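Local atomic coordinates of endolysin (Escherichia coli O157 typing phage 15, PDB entry 7M5I), a protein that probably hydrolyses the beta-1,4 linkages of host peptidoglycan as a glycosyl hydrolase 24 lysozyme, contributing to the lysis that releases new phage particles. Residues 35-40 with 53-58; 92-97 with 144-149. One frame throughout, in Å; residues are numbered along the deposited sequence.

Interaction 1. Residues 35-40 with 53-58; sequences PTIGYG and MKITAE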
# COMPACT_ATOMS: atom_id res chain seq x y z
N PRO A 35 -9.81 -1.32 16.11
CA PRO A 35 -11.02 -1.13 15.31
C PRO A 35 -10.70 -0.63 13.89
O PRO A 35 -9.99 0.32 13.72
CB PRO A 35 -11.85 -0.13 16.14
CG PRO A 35 -11.34 -0.34 17.55
CD PRO A 35 -9.85 -0.53 17.36
N THR A 36 -11.27 -1.32 12.91
CA THR A 36 -11.01 -1.14 11.47
C THR A 36 -12.35 -1.10 10.72
O THR A 36 -13.29 -1.76 11.11
CB THR A 36 -10.10 -2.26 10.96
OG1 THR A 36 -8.95 -2.33 11.79
CG2 THR A 36 -9.66 -2.03 9.53
N ILE A 37 -12.42 -0.34 9.64
CA ILE A 37 -13.65 -0.26 8.83
C ILE A 37 -13.27 0.06 7.38
O ILE A 37 -12.17 0.54 7.10
CB ILE A 37 -14.64 0.77 9.40
CG1 ILE A 37 -16.10 0.49 8.98
CG2 ILE A 37 -14.21 2.20 9.05
CD1 ILE A 37 -17.14 1.28 9.74
N GLY A 38 -14.19 -0.20 6.45
CA GLY A 38 -13.97 0.14 5.05
C GLY A 38 -12.85 -0.70 4.46
O GLY A 38 -12.75 -1.93 4.71
N TYR A 39 -11.96 -0.06 3.69
CA TYR A 39 -10.78 -0.68 3.07
C TYR A 39 -9.57 -0.54 3.98
O TYR A 39 -8.57 0.15 3.60
CB TYR A 39 -10.51 -0.07 1.70
CG TYR A 39 -11.66 -0.16 0.72
CD1 TYR A 39 -11.92 -1.37 0.04
CD2 TYR A 39 -12.43 0.93 0.40
CE1 TYR A 39 -12.91 -1.45 -0.92
CE2 TYR A 39 -13.48 0.84 -0.51
CZ TYR A 39 -13.70 -0.36 -1.20
OH TYR A 39 -14.71 -0.50 -2.13
N GLY A 40 -9.66 -1.11 5.18
CA GLY A 40 -8.52 -1.14 6.13
C GLY A 40 -8.28 0.20 6.84
O GLY A 40 -7.20 0.44 7.39
N MET A 53 -19.76 1.18 14.43
CA MET A 53 -19.98 2.12 13.30
C MET A 53 -20.35 1.31 12.05
O MET A 53 -19.85 0.15 11.90
CB MET A 53 -18.70 2.90 12.95
CG MET A 53 -18.52 4.11 13.85
SD MET A 53 -16.92 4.88 13.33
CE MET A 53 -17.33 5.30 11.63
N LYS A 54 -21.17 1.92 11.21
CA LYS A 54 -21.52 1.37 9.86
C LYS A 54 -21.37 2.50 8.87
O LYS A 54 -21.79 3.63 9.16
CB LYS A 54 -22.93 0.82 9.83
CG LYS A 54 -23.08 -0.49 10.60
CD LYS A 54 -24.51 -0.99 10.72
CE LYS A 54 -24.62 -2.16 11.69
NZ LYS A 54 -26.04 -2.59 11.83
N ILE A 55 -20.79 2.21 7.73
CA ILE A 55 -20.52 3.20 6.68
C ILE A 55 -21.04 2.63 5.35
O ILE A 55 -21.26 1.42 5.27
CB ILE A 55 -19.03 3.58 6.59
CG1 ILE A 55 -18.11 2.40 6.27
CG2 ILE A 55 -18.62 4.31 7.86
CD1 ILE A 55 -16.68 2.86 5.97
N THR A 56 -21.18 3.50 4.36
CA THR A 56 -21.50 3.07 2.98
C THR A 56 -20.23 2.75 2.22
O THR A 56 -19.12 3.18 2.63
CB THR A 56 -22.30 4.18 2.27
OG1 THR A 56 -21.44 5.29 2.08
CG2 THR A 56 -23.57 4.56 2.96
N ALA A 57 -20.35 2.09 1.06
CA ALA A 57 -19.21 1.81 0.19
C ALA A 57 -18.60 3.16 -0.30
O ALA A 57 -17.40 3.23 -0.48
CB ALA A 57 -19.65 0.94 -0.98
N GLU A 58 -19.43 4.16 -0.51
CA GLU A 58 -18.94 5.51 -0.97
C GLU A 58 -18.06 6.13 0.13
O GLU A 58 -16.97 6.65 -0.20
CB GLU A 58 -20.09 6.45 -1.31
CG GLU A 58 -20.81 6.04 -2.57
CD GLU A 58 -21.87 4.94 -2.46
OE1 GLU A 58 -22.23 4.48 -1.32
OE2 GLU A 58 -22.35 4.55 -3.57
O HOH W 1 -16.18 1.62 -2.47
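I37 lays its CD1 methyl between M53 and I55, overlapping the backbone carbonyl of the first and the side chain of the second. CD1 lies 3.6 Å from M53 O and 3.9 Å from M53 CB, and on the other flank it meets I55 CG1 at 3.8 Å. The two isoleucines reach toward each other tip to tip. In I37 the longer branch stands opposite the backbone N (chi1 -156°), which carries CD1 out to the facing segment; I55 instead holds CG1 between its N and carbonyl carbon (chi1 60°), and its CD1 comes to 3.9 Å from G38 CA. The phi of G38, 66°, favours glycine; separately, its CA carries no side chain to crowd that methyl. This is the beta-rich part of the phage lysozyme fold: strand 35-38 pairs antiparallel with strand 27-29, while the loop from M53 to T56 leads into helix 57-78. L25 and A27 hydrogen-bond through their backbones to I55 and M53, while I44 packs on both I37 and M53. The polar link is indirect. Water 1 lies at the ring edge of Y39, in its plane, 2.6 Å from Y39 OH, and donates to A57 O at 2.8 Å.

Interaction 2. Residues 92-97 with 144-149; sequences VSETYN and NRRRME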
# COMPACT_ATOMS: atom_id res chain seq x y z
N VAL A 92 3.24 2.86 -4.58
CA VAL A 92 2.28 3.46 -3.59
C VAL A 92 1.59 2.34 -2.83
O VAL A 92 1.59 2.38 -1.60
CB VAL A 92 1.27 4.40 -4.26
CG1 VAL A 92 0.16 4.83 -3.29
CG2 VAL A 92 1.97 5.65 -4.77
N SER A 93 1.09 1.31 -3.53
CA SER A 93 0.47 0.13 -2.85
C SER A 93 1.42 -0.45 -1.78
O SER A 93 1.00 -0.67 -0.61
CB SER A 93 0.04 -0.90 -3.82
OG SER A 93 -0.59 -1.98 -3.15
N GLU A 94 2.67 -0.70 -2.10
CA GLU A 94 3.61 -1.33 -1.16
C GLU A 94 3.92 -0.35 -0.02
O GLU A 94 3.95 -0.82 1.19
CB GLU A 94 4.88 -1.80 -1.85
CG GLU A 94 5.85 -2.45 -0.88
CD GLU A 94 6.77 -3.51 -1.39
OE1 GLU A 94 7.62 -4.02 -0.60
OE2 GLU A 94 6.63 -3.89 -2.55
N THR A 95 4.14 0.93 -0.33
CA THR A 95 4.47 1.93 0.71
C THR A 95 3.28 2.07 1.68
O THR A 95 3.52 2.24 2.88
CB THR A 95 4.82 3.29 0.08
OG1 THR A 95 5.89 3.06 -0.83
CG2 THR A 95 5.24 4.31 1.11
N TYR A 96 2.06 1.99 1.17
CA TYR A 96 0.84 2.08 1.98
C TYR A 96 0.81 0.97 3.04
O TYR A 96 0.22 1.14 4.14
CB TYR A 96 -0.39 2.01 1.08
CG TYR A 96 -1.65 2.32 1.84
CD1 TYR A 96 -1.76 3.53 2.50
CD2 TYR A 96 -2.71 1.43 1.94
CE1 TYR A 96 -2.89 3.87 3.22
CE2 TYR A 96 -3.86 1.75 2.65
CZ TYR A 96 -3.95 2.97 3.29
OH TYR A 96 -4.99 3.34 4.09
N ASN A 97 1.44 -0.16 2.75
CA ASN A 97 1.50 -1.33 3.65
C ASN A 97 2.73 -1.24 4.54
O ASN A 97 2.62 -1.45 5.78
CB ASN A 97 1.41 -2.60 2.80
CG ASN A 97 1.55 -3.87 3.60
OD1 ASN A 97 2.46 -4.64 3.39
ND2 ASN A 97 0.70 -4.03 4.61
N ASN A 144 1.85 -13.03 -0.96
CA ASN A 144 0.89 -12.94 -2.09
C ASN A 144 0.75 -11.50 -2.55
O ASN A 144 0.74 -11.22 -3.78
CB ASN A 144 -0.42 -13.60 -1.71
CG ASN A 144 -1.26 -13.95 -2.92
OD1 ASN A 144 -0.70 -14.35 -3.97
ND2 ASN A 144 -2.56 -13.89 -2.71
N ARG A 145 0.59 -10.57 -1.60
CA ARG A 145 0.44 -9.15 -1.93
C ARG A 145 1.71 -8.68 -2.62
O ARG A 145 1.57 -7.98 -3.66
CB ARG A 145 0.14 -8.33 -0.68
CG ARG A 145 0.04 -6.84 -0.98
CD ARG A 145 -0.42 -6.06 0.24
NE ARG A 145 -0.50 -4.65 -0.06
CZ ARG A 145 -1.23 -3.79 0.63
NH1 ARG A 145 -1.93 -4.20 1.68
NH2 ARG A 145 -1.25 -2.51 0.27
N ARG A 146 2.88 -9.07 -2.13
CA ARG A 146 4.16 -8.62 -2.75
C ARG A 146 4.26 -9.14 -4.19
O ARG A 146 4.69 -8.33 -5.09
CB ARG A 146 5.36 -9.05 -1.93
CG ARG A 146 5.49 -8.38 -0.57
CD ARG A 146 5.84 -6.93 -0.53
NE ARG A 146 4.69 -6.07 -0.48
CZ ARG A 146 4.09 -5.62 0.63
NH1 ARG A 146 3.00 -4.90 0.53
NH2 ARG A 146 4.51 -5.99 1.84
N ARG A 147 3.92 -10.39 -4.43
CA ARG A 147 4.03 -10.90 -5.82
C ARG A 147 3.03 -10.15 -6.73
O ARG A 147 3.42 -9.81 -7.90
CB ARG A 147 3.99 -12.41 -5.91
CG ARG A 147 2.66 -12.99 -5.59
CD ARG A 147 1.92 -13.42 -6.85
NE ARG A 147 0.63 -13.90 -6.41
CZ ARG A 147 -0.37 -14.23 -7.23
NH1 ARG A 147 -0.14 -14.21 -8.53
NH2 ARG A 147 -1.52 -14.64 -6.76
N MET A 148 1.82 -9.84 -6.26
CA MET A 148 0.85 -9.09 -7.10
C MET A 148 1.33 -7.63 -7.32
O MET A 148 1.13 -7.10 -8.42
CB MET A 148 -0.54 -9.17 -6.46
CG MET A 148 -1.11 -10.55 -6.56
SD MET A 148 -2.83 -10.52 -6.00
CE MET A 148 -3.45 -12.11 -6.54
N GLU A 149 1.97 -7.02 -6.34
CA GLU A 149 2.51 -5.63 -6.52
C GLU A 149 3.68 -5.69 -7.51
O GLU A 149 3.75 -4.77 -8.37
CB GLU A 149 2.90 -5.01 -5.18
CG GLU A 149 1.70 -4.61 -4.32
CD GLU A 149 1.98 -4.35 -2.84
OE1 GLU A 149 3.07 -4.78 -2.35
OE2 GLU A 149 1.12 -3.69 -2.20
O HOH W 2 -1.89 -2.05 3.99
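S93 and E149 make the shortest bond of this helix pair, S93 OG donating to E149 OE2 at 2.6 Å. The hydroxyl stands opposite its own backbone N and meets the carboxylate on its anti side, a little out of plane. A second polar link across the helices joins the N97 amide to R146: N97 OD1 takes both terminal nitrogens of R146, NH1 and NH2 each at 2.9 Å, in an end-on grip lying in the guanidinium plane. The NH2 donor is in the carbonyl plane of the amide, whereas NH1 lies above it. R145 NH2 adds a weak bond to S93 O. The axes of the two segments approach to 10.3 Å, nearly antiparallel (155°).

Salt bridges fix the arginines within helix 140-155. R145 NE points almost straight (176°) at E149 OE2, 2.9 Å away, and R146 presents NE and NH1 side-on to E149 OE1. The E94 carboxylate is stacked over a face of the R146 guanidinium, the planes 20° apart; its OE1 is 3.6 Å from R146 NE with no N-H aimed at it, an attraction of charges alone.

N97 also packs on R145: its CB lies 3.6 Å above the guanidinium, over its centre, with the amide plane roughly parallel to it.

Beyond the pair, R146 NH2 also bonds to W127 O, and R145 NH1 makes a long, weak ion pair with E21, predicted as catalytic. Two buried carboxylates, with E94 OE2 and E149 OE1 close together, are thus balanced by two arginines; the network probably offsets their repulsion, an arrangement consistent with holding R145 in position next to E21.

Overall arrangement
Both contacts are largely buried, but differ in place and chemistry. Interaction 2 lies near the middle of the molecule, its centre about 5 Å from the chain's, and joins helices 85-98 and 140-155 through charged and polar groups. Interaction 1, about 17 Å from the chain centre, sets strand 35-38 against the approach to helix 57-78 by aliphatic packing, and reaches exposed A57 through water. Their centres are about 21 Å apart and their nearest atoms about 5 Å. Helix 57-78 starts in 53-58 and packs, through V72 and V75, on V92, which faces away from interaction 2. The predicted catalytic E21 side chain lies about 8 Å from G38 and about 3 Å from the R145 side chain.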